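PDB 5NO8: Baccell_00875 from Bacteroides cellulosilyticus DSM 14838, which probably acts as a polysaccharide lyase that removes L-rhamnose caps next to glucuronic acid on complex arabinogalactan proteins. Local coordinates for residues N263-F267 and P583-N588; P611-T616 and V642-L648; A638-R643 and Y686-N691. All blocks are in the same frame, centred on the assembly; numbering follows the deposited sequence.

In the fold
The three contacts lie close together, on or beside helix 632-644. The centres of contacts 1 and 2 are about 11 Å apart, those of 1 and 3 about 13 Å, and those of 2 and 3 about 9 Å. Contact 1 comes first along the chain and closes before the others open; it sets Tyr265, just before strand 266-268 at the edge of an eight-stranded sheet, and Val266, which begins it, against a loop of the helical region. Contacts 2 and 3 have alternating segments and share Val642 and Arg643. A probable hydrogen bond from Asn644 ND2 to Asn588 O ties contact 1 to contact 2. Helix 632-644 connects the sheet, helix 615-629 and the C-terminal helix 682-692.

Contact 1. Residues N263-F267 and P583-N588; sequences NKYVF and PSYHLN
Tyr265 supplies most of what segment 263-267 brings to this contact, its ring lying obliquely against the loop formed by Pro583-Asn588. CE1 is 3.4 Å from Pro583 C and 3.8 Å from Pro583 CB. Across the ring, CE2 comes within 3.5 Å of Asn588 CG, on the same side of the ring plane, and the Asn588 amide plane is turned about 35° from the ring. The base of the side chain is equally close: Tyr265 CB lies 3.6 Å from Tyr585 CB, at the point where the two backbones come nearest. Beside this pair, Val266 CG2 rests 3.8 Å from Tyr585 CB, the two side chains meeting at about a right angle. With CG beside its own backbone N and anti to the carbonyl carbon (chi1 -62°), the tyrosine turns its ring toward the loop, CE1 reaching Pro583 and CE2 Asn588. No hydrogen bond joins the two segments, so van der Waals packing carries their direct contact.

The second shell fixes the shape of the receiving loop. Ser584 O accepts from both Leu587 N and Asn588 N, the latter at 2.9 Å, while Ser584 OG accepts from His586 N at 3.1 Å, an ST turn. His586 ND1 sits above one face of the Tyr585 ring. Beyond the segments, Tyr265 OH is hydrogen-bonded to Cys262 N, and backbone bonds connect Tyr265 with Leu333 and Pro583 with Asp331 of strand 326-335. The arrangement is that of a buried domain interface, in which an aromatic residue just before an outer beta strand packs on a tightly turned loop of the helical region.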
loop_
_atom_site.group_PDB
_atom_site.type_symbol
_atom_site.label_atom_id
_atom_site.label_comp_id
_atom_site.label_asym_id
_atom_site.label_seq_id
_atom_site.Cartn_x
_atom_site.Cartn_y
_atom_site.Cartn_z
ATOM N N ASN A 263 -3.872 5.218 -19.114
ATOM C CA ASN A 263 -5.282 4.859 -19.070
ATOM C C ASN A 263 -5.516 3.725 -18.068
ATOM O O ASN A 263 -6.543 3.703 -17.389
ATOM C CB ASN A 263 -5.845 4.562 -20.475
ATOM C CG ASN A 263 -5.167 3.400 -21.154
ATOM O OD1 ASN A 263 -3.946 3.346 -21.234
ATOM N ND2 ASN A 263 -5.955 2.428 -21.603
ATOM N N LYS A 264 -4.570 2.788 -17.991
ATOM C CA LYS A 264 -4.564 1.736 -16.977
ATOM C C LYS A 264 -3.119 1.441 -16.680
ATOM O O LYS A 264 -2.261 1.887 -17.425
ATOM C CB LYS A 264 -5.162 0.470 -17.521
ATOM C CG LYS A 264 -6.566 0.604 -17.983
ATOM C CD LYS A 264 -7.196 -0.759 -18.101
ATOM C CE LYS A 264 -6.978 -1.413 -19.428
ATOM N NZ LYS A 264 -8.290 -2.078 -19.784
ATOM N N TYR A 265 -2.858 0.690 -15.619
ATOM C CA TYR A 265 -1.481 0.291 -15.285
ATOM C C TYR A 265 -1.212 -1.176 -15.423
ATOM O O TYR A 265 -0.060 -1.599 -15.361
ATOM C CB TYR A 265 -1.089 0.827 -13.891
ATOM C CG TYR A 265 -1.130 2.308 -13.915
ATOM C CD1 TYR A 265 -0.046 3.055 -14.398
ATOM C CD2 TYR A 265 -2.289 3.001 -13.524
ATOM C CE1 TYR A 265 -0.117 4.438 -14.502
ATOM C CE2 TYR A 265 -2.358 4.385 -13.602
ATOM C CZ TYR A 265 -1.262 5.110 -14.081
ATOM O OH TYR A 265 -1.325 6.474 -14.207
ATOM N N VAL A 266 -2.263 -1.966 -15.629
ATOM C CA VAL A 266 -2.126 -3.370 -15.946
ATOM C C VAL A 266 -2.958 -3.620 -17.207
ATOM O O VAL A 266 -4.131 -3.234 -17.269
ATOM C CB VAL A 266 -2.611 -4.280 -14.801
ATOM C CG1 VAL A 266 -2.489 -5.741 -15.197
ATOM C CG2 VAL A 266 -1.824 -3.989 -13.531
ATOM N N PHE A 267 -2.319 -4.225 -18.199
ATOM C CA PHE A 267 -2.891 -4.477 -19.522
ATOM C C PHE A 267 -2.900 -5.956 -19.834
ATOM O O PHE A 267 -1.983 -6.657 -19.447
ATOM C CB PHE A 267 -2.021 -3.804 -20.570
ATOM C CG PHE A 267 -2.035 -2.331 -20.481
ATOM C CD1 PHE A 267 -3.054 -1.609 -21.095
ATOM C CD2 PHE A 267 -1.115 -1.660 -19.675
ATOM C CE1 PHE A 267 -3.115 -0.238 -20.991
ATOM C CE2 PHE A 267 -1.169 -0.276 -19.581
ATOM C CZ PHE A 267 -2.153 0.435 -20.251
ATOM N N PRO A 583 1.982 7.085 -11.080
ATOM C CA PRO A 583 1.734 6.308 -12.335
ATOM C C PRO A 583 2.489 4.981 -12.384
ATOM O O PRO A 583 3.403 4.785 -13.204
ATOM C CB PRO A 583 2.190 7.280 -13.417
ATOM C CG PRO A 583 3.313 8.031 -12.755
ATOM C CD PRO A 583 2.847 8.251 -11.347
ATOM N N SER A 584 2.107 4.095 -11.468
ATOM C CA SER A 584 2.675 2.764 -11.317
ATOM C C SER A 584 1.553 1.836 -10.867
ATOM O O SER A 584 0.784 2.179 -9.991
ATOM C CB SER A 584 3.768 2.751 -10.253
ATOM O OG SER A 584 4.220 1.430 -9.983
ATOM N N TYR A 585 1.513 0.637 -11.421
ATOM C CA TYR A 585 0.574 -0.382 -10.968
ATOM C C TYR A 585 0.814 -0.773 -9.500
ATOM O O TYR A 585 -0.098 -1.190 -8.828
ATOM C CB TYR A 585 0.557 -1.604 -11.879
ATOM C CG TYR A 585 1.855 -2.376 -11.933
ATOM C CD1 TYR A 585 2.842 -2.040 -12.848
ATOM C CD2 TYR A 585 2.120 -3.407 -11.025
ATOM C CE1 TYR A 585 4.060 -2.722 -12.886
ATOM C CE2 TYR A 585 3.303 -4.119 -11.076
ATOM C CZ TYR A 585 4.259 -3.784 -12.027
ATOM O OH TYR A 585 5.441 -4.478 -12.063
ATOM N N HIS A 586 2.025 -0.590 -8.990
ATOM C CA HIS A 586 2.296 -0.882 -7.589
ATOM C C HIS A 586 1.601 0.083 -6.633
ATOM O O HIS A 586 1.348 -0.281 -5.468
ATOM C CB HIS A 586 3.804 -0.816 -7.314
ATOM C CG HIS A 586 4.568 -1.967 -7.874
ATOM N ND1 HIS A 586 5.351 -1.861 -9.003
ATOM C CD2 HIS A 586 4.669 -3.245 -7.466
ATOM C CE1 HIS A 586 5.917 -3.031 -9.257
ATOM N NE2 HIS A 586 5.517 -3.889 -8.341
ATOM N N LEU A 587 1.380 1.310 -7.094
ATOM C CA LEU A 587 0.999 2.440 -6.238
ATOM C C LEU A 587 -0.326 3.085 -6.536
ATOM O O LEU A 587 -0.887 3.724 -5.647
ATOM C CB LEU A 587 2.052 3.557 -6.320
ATOM C CG LEU A 587 3.501 3.171 -6.109
ATOM C CD1 LEU A 587 4.418 4.366 -6.346
ATOM C CD2 LEU A 587 3.689 2.594 -4.732
ATOM N N ASN A 588 -0.841 2.958 -7.758
ATOM C CA ASN A 588 -1.937 3.814 -8.197
ATOM C C ASN A 588 -3.244 3.377 -7.528
ATOM O O ASN A 588 -3.750 2.296 -7.779
ATOM C CB ASN A 588 -2.082 3.809 -9.719
ATOM C CG ASN A 588 -2.948 4.939 -10.203
ATOM O OD1 ASN A 588 -2.493 6.092 -10.393
ATOM N ND2 ASN A 588 -4.188 4.643 -10.398
#

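Contact 2. Residues P611-T616 and V642-L648; sequences PHYWST and VRNNLCL
The segment 611-616 enters through a cis peptide at Pro611 and makes a type I turn from His612 to Ser615, running beside the end of helix 632-644 and the following 3-10 turn, with CA-CA distances of 6.1 Å for Pro611 and Asn645 and 5.5 Å for Thr616 and Val642. Asn645 holds the centre. Its ND2 donates to Ser615 OG at 2.9 Å with an N-H...O angle of 147°, the oxygen lying only 11° out of the amide plane; ND2 also bonds to Val641 O. Ser615 OG passes the chain on, donating to His612 O at 2.8 Å. Its position between the backbone N and the carbonyl carbon (chi1 64°) turns the hydroxyl back to this carbonyl, which Ser615 N reaches from the opposite face. Thr616 CG2 presses on the amide, 3.4 Å from Asn645 CG, while its OG1 donates to Tyr613 O nearly in line with that C=O. Replacing Asn645 by an alanine would remove the amide and is likely to leave Ser615 OG without its donor and Val641 O without this side-chain partner, and to open a gap beside Thr616 CG2.

Further along, Pro611 CG meets Cys647 SG at 3.4 Å, and Pro611 CD is about as close to the sulfur. Leu648 covers the flank, with CD2 3.8 Å from Pro611 O, a buried carbonyl that has no polar partner in the model. Tyr613 OH bonds to Asp679. The geometry is typical of a helical hairpin: helices 615-629 and 632-644 follow directly in sequence, and the end of the second returns to the turn that starts the first.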
loop_
_atom_site.group_PDB
_atom_site.type_symbol
_atom_site.label_atom_id
_atom_site.label_comp_id
_atom_site.label_asym_id
_atom_site.label_seq_id
_atom_site.Cartn_x
_atom_site.Cartn_y
_atom_site.Cartn_z
ATOM N N PRO A 611 1.835 -3.674 -4.161
ATOM C CA PRO A 611 0.637 -3.741 -3.357
ATOM C C PRO A 611 0.724 -4.805 -2.307
ATOM O O PRO A 611 1.544 -5.740 -2.396
ATOM C CB PRO A 611 -0.442 -4.066 -4.394
ATOM C CG PRO A 611 0.265 -4.890 -5.405
ATOM C CD PRO A 611 1.708 -4.471 -5.396
ATOM N N HIS A 612 -0.046 -4.584 -1.241
ATOM C CA HIS A 612 -0.437 -5.634 -0.375
ATOM C C HIS A 612 -1.917 -5.851 -0.629
ATOM O O HIS A 612 -2.673 -4.922 -0.748
ATOM C CB HIS A 612 -0.220 -5.277 1.076
ATOM C CG HIS A 612 -0.592 -6.379 1.997
ATOM N ND1 HIS A 612 -1.805 -6.423 2.639
ATOM C CD2 HIS A 612 0.043 -7.535 2.302
ATOM C CE1 HIS A 612 -1.869 -7.531 3.357
ATOM N NE2 HIS A 612 -0.756 -8.215 3.172
ATOM N N TYR A 613 -2.326 -7.102 -0.619
ATOM C CA TYR A 613 -3.688 -7.479 -1.029
ATOM C C TYR A 613 -4.827 -6.827 -0.241
ATOM O O TYR A 613 -5.913 -6.646 -0.787
ATOM C CB TYR A 613 -3.839 -8.990 -1.012
ATOM C CG TYR A 613 -3.943 -9.569 0.361
ATOM C CD1 TYR A 613 -5.184 -9.709 0.961
ATOM C CD2 TYR A 613 -2.834 -10.007 1.045
ATOM C CE1 TYR A 613 -5.319 -10.271 2.196
ATOM C CE2 TYR A 613 -2.962 -10.566 2.308
ATOM C CZ TYR A 613 -4.216 -10.664 2.881
ATOM O OH TYR A 613 -4.415 -11.231 4.120
ATOM N N TRP A 614 -4.624 -6.453 1.038
ATOM C CA TRP A 614 -5.728 -5.745 1.717
ATOM C C TRP A 614 -6.021 -4.359 1.142
ATOM O O TRP A 614 -7.088 -3.795 1.394
ATOM C CB TRP A 614 -5.571 -5.673 3.223
ATOM C CG TRP A 614 -5.784 -6.924 4.000
ATOM C CD1 TRP A 614 -5.018 -7.329 5.021
ATOM C CD2 TRP A 614 -6.846 -7.908 3.892
ATOM N NE1 TRP A 614 -5.488 -8.492 5.553
ATOM C CE2 TRP A 614 -6.612 -8.869 4.878
ATOM C CE3 TRP A 614 -7.935 -8.087 3.028
ATOM C CZ2 TRP A 614 -7.433 -10.002 5.044
ATOM C CZ3 TRP A 614 -8.737 -9.204 3.189
ATOM C CH2 TRP A 614 -8.497 -10.126 4.186
ATOM N N SER A 615 -5.134 -3.811 0.306
ATOM C CA SER A 615 -5.480 -2.629 -0.471
ATOM C C SER A 615 -6.777 -2.823 -1.268
ATOM O O SER A 615 -7.442 -1.859 -1.589
ATOM C CB SER A 615 -4.371 -2.218 -1.455
ATOM O OG SER A 615 -4.138 -3.212 -2.478
ATOM N N THR A 616 -7.114 -4.066 -1.599
ATOM C CA THR A 616 -8.349 -4.328 -2.358
ATOM C C THR A 616 -9.610 -4.100 -1.550
ATOM O O THR A 616 -10.659 -3.949 -2.131
ATOM C CB THR A 616 -8.381 -5.736 -2.987
ATOM O OG1 THR A 616 -8.368 -6.753 -1.995
ATOM C CG2 THR A 616 -7.171 -5.936 -3.924
ATOM N N VAL A 642 -8.380 -3.123 -7.872
ATOM C CA VAL A 642 -8.262 -4.574 -7.898
ATOM C C VAL A 642 -7.396 -5.051 -9.066
ATOM O O VAL A 642 -6.668 -6.028 -8.911
ATOM C CB VAL A 642 -9.639 -5.284 -7.796
ATOM C CG1 VAL A 642 -10.339 -4.845 -6.502
ATOM C CG2 VAL A 642 -10.528 -5.044 -9.029
ATOM N N ARG A 643 -7.441 -4.346 -10.193
ATOM C CA ARG A 643 -6.592 -4.633 -11.353
ATOM C C ARG A 643 -5.103 -4.531 -10.987
ATOM O O ARG A 643 -4.280 -5.388 -11.349
ATOM C CB ARG A 643 -6.941 -3.658 -12.476
ATOM C CG ARG A 643 -6.045 -3.715 -13.654
ATOM C CD ARG A 643 -6.725 -3.098 -14.861
ATOM N NE ARG A 643 -6.962 -1.685 -14.622
ATOM C CZ ARG A 643 -8.122 -1.039 -14.689
ATOM N NH1 ARG A 643 -9.246 -1.647 -15.039
ATOM N NH2 ARG A 643 -8.148 0.268 -14.477
ATOM N N ASN A 644 -4.772 -3.520 -10.191
ATOM C CA ASN A 644 -3.371 -3.282 -9.862
ATOM C C ASN A 644 -2.806 -4.350 -8.931
ATOM O O ASN A 644 -1.594 -4.572 -8.918
ATOM C CB ASN A 644 -3.191 -1.863 -9.328
ATOM C CG ASN A 644 -3.397 -0.819 -10.396
ATOM O OD1 ASN A 644 -3.387 -1.128 -11.594
ATOM N ND2 ASN A 644 -3.641 0.416 -9.984
ATOM N N ASN A 645 -3.672 -5.037 -8.182
ATOM C CA ASN A 645 -3.240 -6.134 -7.368
ATOM C C ASN A 645 -3.003 -7.425 -8.148
ATOM O O ASN A 645 -2.513 -8.400 -7.603
ATOM C CB ASN A 645 -4.198 -6.359 -6.206
ATOM C CG ASN A 645 -3.976 -5.408 -5.068
ATOM O OD1 ASN A 645 -3.453 -5.816 -4.028
ATOM N ND2 ASN A 645 -4.402 -4.158 -5.227
ATOM N N LEU A 646 -3.310 -7.443 -9.435
ATOM C CA LEU A 646 -3.021 -8.624 -10.239
ATOM C C LEU A 646 -1.551 -8.930 -10.359
ATOM O O LEU A 646 -1.202 -10.054 -10.698
ATOM C CB LEU A 646 -3.626 -8.528 -11.640
ATOM C CG LEU A 646 -5.149 -8.528 -11.694
ATOM C CD1 LEU A 646 -5.575 -8.218 -13.113
ATOM C CD2 LEU A 646 -5.714 -9.853 -11.205
ATOM N N CYS A 647 -0.674 -7.961 -10.069
ATOM C CA CYS A 647 0.759 -8.223 -10.127
ATOM C C CYS A 647 1.244 -9.251 -9.108
ATOM O O CYS A 647 2.325 -9.790 -9.271
ATOM C CB CYS A 647 1.556 -6.946 -10.010
ATOM S SG CYS A 647 1.439 -6.185 -8.374
ATOM N N LEU A 648 0.421 -9.585 -8.115
ATOM C CA LEU A 648 0.787 -10.593 -7.106
ATOM C C LEU A 648 0.636 -12.030 -7.601
ATOM O O LEU A 648 0.948 -12.963 -6.875
ATOM C CB LEU A 648 -0.068 -10.389 -5.863
ATOM C CG LEU A 648 0.079 -9.050 -5.140
ATOM C CD1 LEU A 648 -1.091 -8.870 -4.188
ATOM C CD2 LEU A 648 1.416 -8.941 -4.428
#

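Contact 3. Residues A638-R643 and Y686-N691; sequences AENVVR and YYLLVN
Helices 638-643 and 686-691 run nearly antiparallel, their N-to-C directions 158° apart and their axes 9.3 Å apart at closest approach; the backbones come nearest at Val642 and Tyr687, with CA atoms 5.1 Å apart. Val642 fills the centre of the interface by using both of its methyl groups. CG2 lies 3.6 Å from Tyr687 CD2, meeting the ring obliquely, and also touches Asn691 ND2, the two side chains passing in opposite directions. CG1 meets Val690 CG2 tip to tip at 3.8 Å. One turn earlier, Ala638 CB packs 3.7 Å from Val690 CG1, extending the apolar strip towards the start of the segment 638-643.

Beside this strip runs a polar margin formed by Glu639 and Asn691. Tyr687 CG stands anti to the backbone N (chi1 -178°), which lays the ring beneath the asparagine amide: Asn691 ND2 sits 3.3 Å above the ring plane, over its centre. The same nitrogen donates to Tyr687 O at 3.1 Å and to a water that in turn donates to Glu639 O, bridging the helices. A second water donates to both Glu639 OE2 and Asn691 OD1, the former at 2.8 Å, and so spans the two side chains. Gln635 NE2 bonds to Glu639 OE2 and also to Val690 O, a further tie between the helices, and Tyr687 OH bonds to a glycerol probably from the crystallisation liquor.

With no direct hydrogen bond between the segments, their cohesion comes from apolar contact at the centre and water-mediated bonds at the margin. The water at OE2 and Gln635 would probably also temper the charge of the Glu639 carboxylate.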
loop_
_atom_site.group_PDB
_atom_site.type_symbol
_atom_site.label_atom_id
_atom_site.label_comp_id
_atom_site.label_asym_id
_atom_site.label_seq_id
_atom_site.Cartn_x
_atom_site.Cartn_y
_atom_site.Cartn_z
ATOM N N ALA A 638 -12.755 1.416 -8.333
ATOM C CA ALA A 638 -12.725 0.078 -7.785
ATOM C C ALA A 638 -12.020 -0.884 -8.715
ATOM O O ALA A 638 -11.249 -1.738 -8.274
ATOM C CB ALA A 638 -14.151 -0.422 -7.521
ATOM N N GLU A 639 -12.326 -0.773 -10.003
ATOM C CA GLU A 639 -11.712 -1.645 -11.019
ATOM C C GLU A 639 -10.190 -1.470 -11.103
ATOM O O GLU A 639 -9.439 -2.449 -11.253
ATOM C CB GLU A 639 -12.359 -1.381 -12.385
ATOM C CG GLU A 639 -13.757 -1.986 -12.486
ATOM C CD GLU A 639 -14.615 -1.443 -13.624
ATOM O OE1 GLU A 639 -14.092 -0.659 -14.452
ATOM O OE2 GLU A 639 -15.846 -1.774 -13.672
ATOM N N ASN A 640 -9.772 -0.221 -11.027
ATOM C CA ASN A 640 -8.358 0.138 -11.017
ATOM C C ASN A 640 -7.637 -0.457 -9.804
ATOM O O ASN A 640 -6.545 -1.050 -9.948
ATOM C CB ASN A 640 -8.214 1.654 -11.046
ATOM C CG ASN A 640 -6.771 2.090 -11.051
ATOM O OD1 ASN A 640 -5.987 1.610 -11.855
ATOM N ND2 ASN A 640 -6.411 2.969 -10.121
ATOM N N VAL A 641 -8.230 -0.312 -8.624
ATOM C CA VAL A 641 -7.607 -0.851 -7.408
ATOM C C VAL A 641 -7.349 -2.366 -7.514
ATOM O O VAL A 641 -6.244 -2.851 -7.274
ATOM C CB VAL A 641 -8.461 -0.588 -6.133
ATOM C CG1 VAL A 641 -7.852 -1.302 -4.942
ATOM C CG2 VAL A 641 -8.582 0.890 -5.862
ATOM N N VAL A 642 -8.380 -3.123 -7.872
ATOM C CA VAL A 642 -8.262 -4.574 -7.898
ATOM C C VAL A 642 -7.396 -5.051 -9.066
ATOM O O VAL A 642 -6.668 -6.028 -8.911
ATOM C CB VAL A 642 -9.639 -5.284 -7.796
ATOM C CG1 VAL A 642 -10.339 -4.845 -6.502
ATOM C CG2 VAL A 642 -10.528 -5.044 -9.029
ATOM N N ARG A 643 -7.441 -4.346 -10.193
ATOM C CA ARG A 643 -6.592 -4.633 -11.353
ATOM C C ARG A 643 -5.103 -4.531 -10.987
ATOM O O ARG A 643 -4.280 -5.388 -11.349
ATOM C CB ARG A 643 -6.941 -3.658 -12.476
ATOM C CG ARG A 643 -6.045 -3.715 -13.654
ATOM C CD ARG A 643 -6.725 -3.098 -14.861
ATOM N NE ARG A 643 -6.962 -1.685 -14.622
ATOM C CZ ARG A 643 -8.122 -1.039 -14.689
ATOM N NH1 ARG A 643 -9.246 -1.647 -15.039
ATOM N NH2 ARG A 643 -8.148 0.268 -14.477
ATOM N N TYR A 686 -11.714 -10.121 -3.962
ATOM C CA TYR A 686 -12.237 -8.798 -4.153
ATOM C C TYR A 686 -12.264 -8.351 -5.613
ATOM O O TYR A 686 -13.142 -7.563 -6.012
ATOM C CB TYR A 686 -11.527 -7.816 -3.222
ATOM C CG TYR A 686 -12.036 -7.984 -1.807
ATOM C CD1 TYR A 686 -13.342 -7.640 -1.485
ATOM C CD2 TYR A 686 -11.265 -8.582 -0.844
ATOM C CE1 TYR A 686 -13.833 -7.808 -0.197
ATOM C CE2 TYR A 686 -11.742 -8.759 0.452
ATOM C CZ TYR A 686 -13.021 -8.356 0.764
ATOM O OH TYR A 686 -13.479 -8.525 2.039
ATOM N N TYR A 687 -11.345 -8.883 -6.420
ATOM C CA TYR A 687 -11.373 -8.658 -7.857
ATOM C C TYR A 687 -12.718 -9.155 -8.419
ATOM O O TYR A 687 -13.357 -8.464 -9.197
ATOM C CB TYR A 687 -10.222 -9.379 -8.548
ATOM C CG TYR A 687 -10.196 -9.133 -10.017
ATOM C CD1 TYR A 687 -10.977 -9.887 -10.879
ATOM C CD2 TYR A 687 -9.432 -8.095 -10.553
ATOM C CE1 TYR A 687 -10.976 -9.635 -12.248
ATOM C CE2 TYR A 687 -9.445 -7.839 -11.900
ATOM C CZ TYR A 687 -10.218 -8.618 -12.738
ATOM O OH TYR A 687 -10.222 -8.316 -14.091
ATOM N N LEU A 688 -13.116 -10.340 -7.996
ATOM C CA LEU A 688 -14.371 -10.948 -8.463
ATOM C C LEU A 688 -15.610 -10.300 -7.879
ATOM O O LEU A 688 -16.635 -10.249 -8.555
ATOM C CB LEU A 688 -14.370 -12.447 -8.233
ATOM C CG LEU A 688 -13.302 -13.171 -9.060
ATOM C CD1 LEU A 688 -13.183 -14.602 -8.676
ATOM C CD2 LEU A 688 -13.562 -13.062 -10.565
ATOM N N LEU A 689 -15.520 -9.754 -6.667
ATOM C CA LEU A 689 -16.591 -8.897 -6.153
ATOM C C LEU A 689 -16.806 -7.665 -7.011
ATOM O O LEU A 689 -17.911 -7.380 -7.495
ATOM C CB LEU A 689 -16.293 -8.474 -4.705
ATOM C CG LEU A 689 -17.358 -7.530 -4.114
ATOM C CD1 LEU A 689 -18.633 -8.343 -3.852
ATOM C CD2 LEU A 689 -16.835 -6.908 -2.846
ATOM N N VAL A 690 -15.723 -6.921 -7.236
ATOM C CA VAL A 690 -15.784 -5.670 -7.934
ATOM C C VAL A 690 -16.247 -5.838 -9.372
ATOM O O VAL A 690 -17.032 -5.022 -9.848
ATOM C CB VAL A 690 -14.412 -4.963 -7.912
ATOM C CG1 VAL A 690 -14.321 -3.834 -8.925
ATOM C CG2 VAL A 690 -14.130 -4.464 -6.506
ATOM N N ASN A 691 -15.747 -6.876 -10.045
ATOM C CA ASN A 691 -15.987 -7.031 -11.477
ATOM C C ASN A 691 -17.222 -7.852 -11.817
ATOM O O ASN A 691 -17.765 -7.685 -12.900
ATOM C CB ASN A 691 -14.753 -7.570 -12.169
ATOM C CG ASN A 691 -13.722 -6.488 -12.339
ATOM O OD1 ASN A 691 -13.953 -5.540 -13.101
ATOM N ND2 ASN A 691 -12.649 -6.541 -11.550
HETATM O O HOH W 1 -10.643 -4.639 -12.455
HETATM O O HOH W 2 -16.320 -4.524 -14.114
#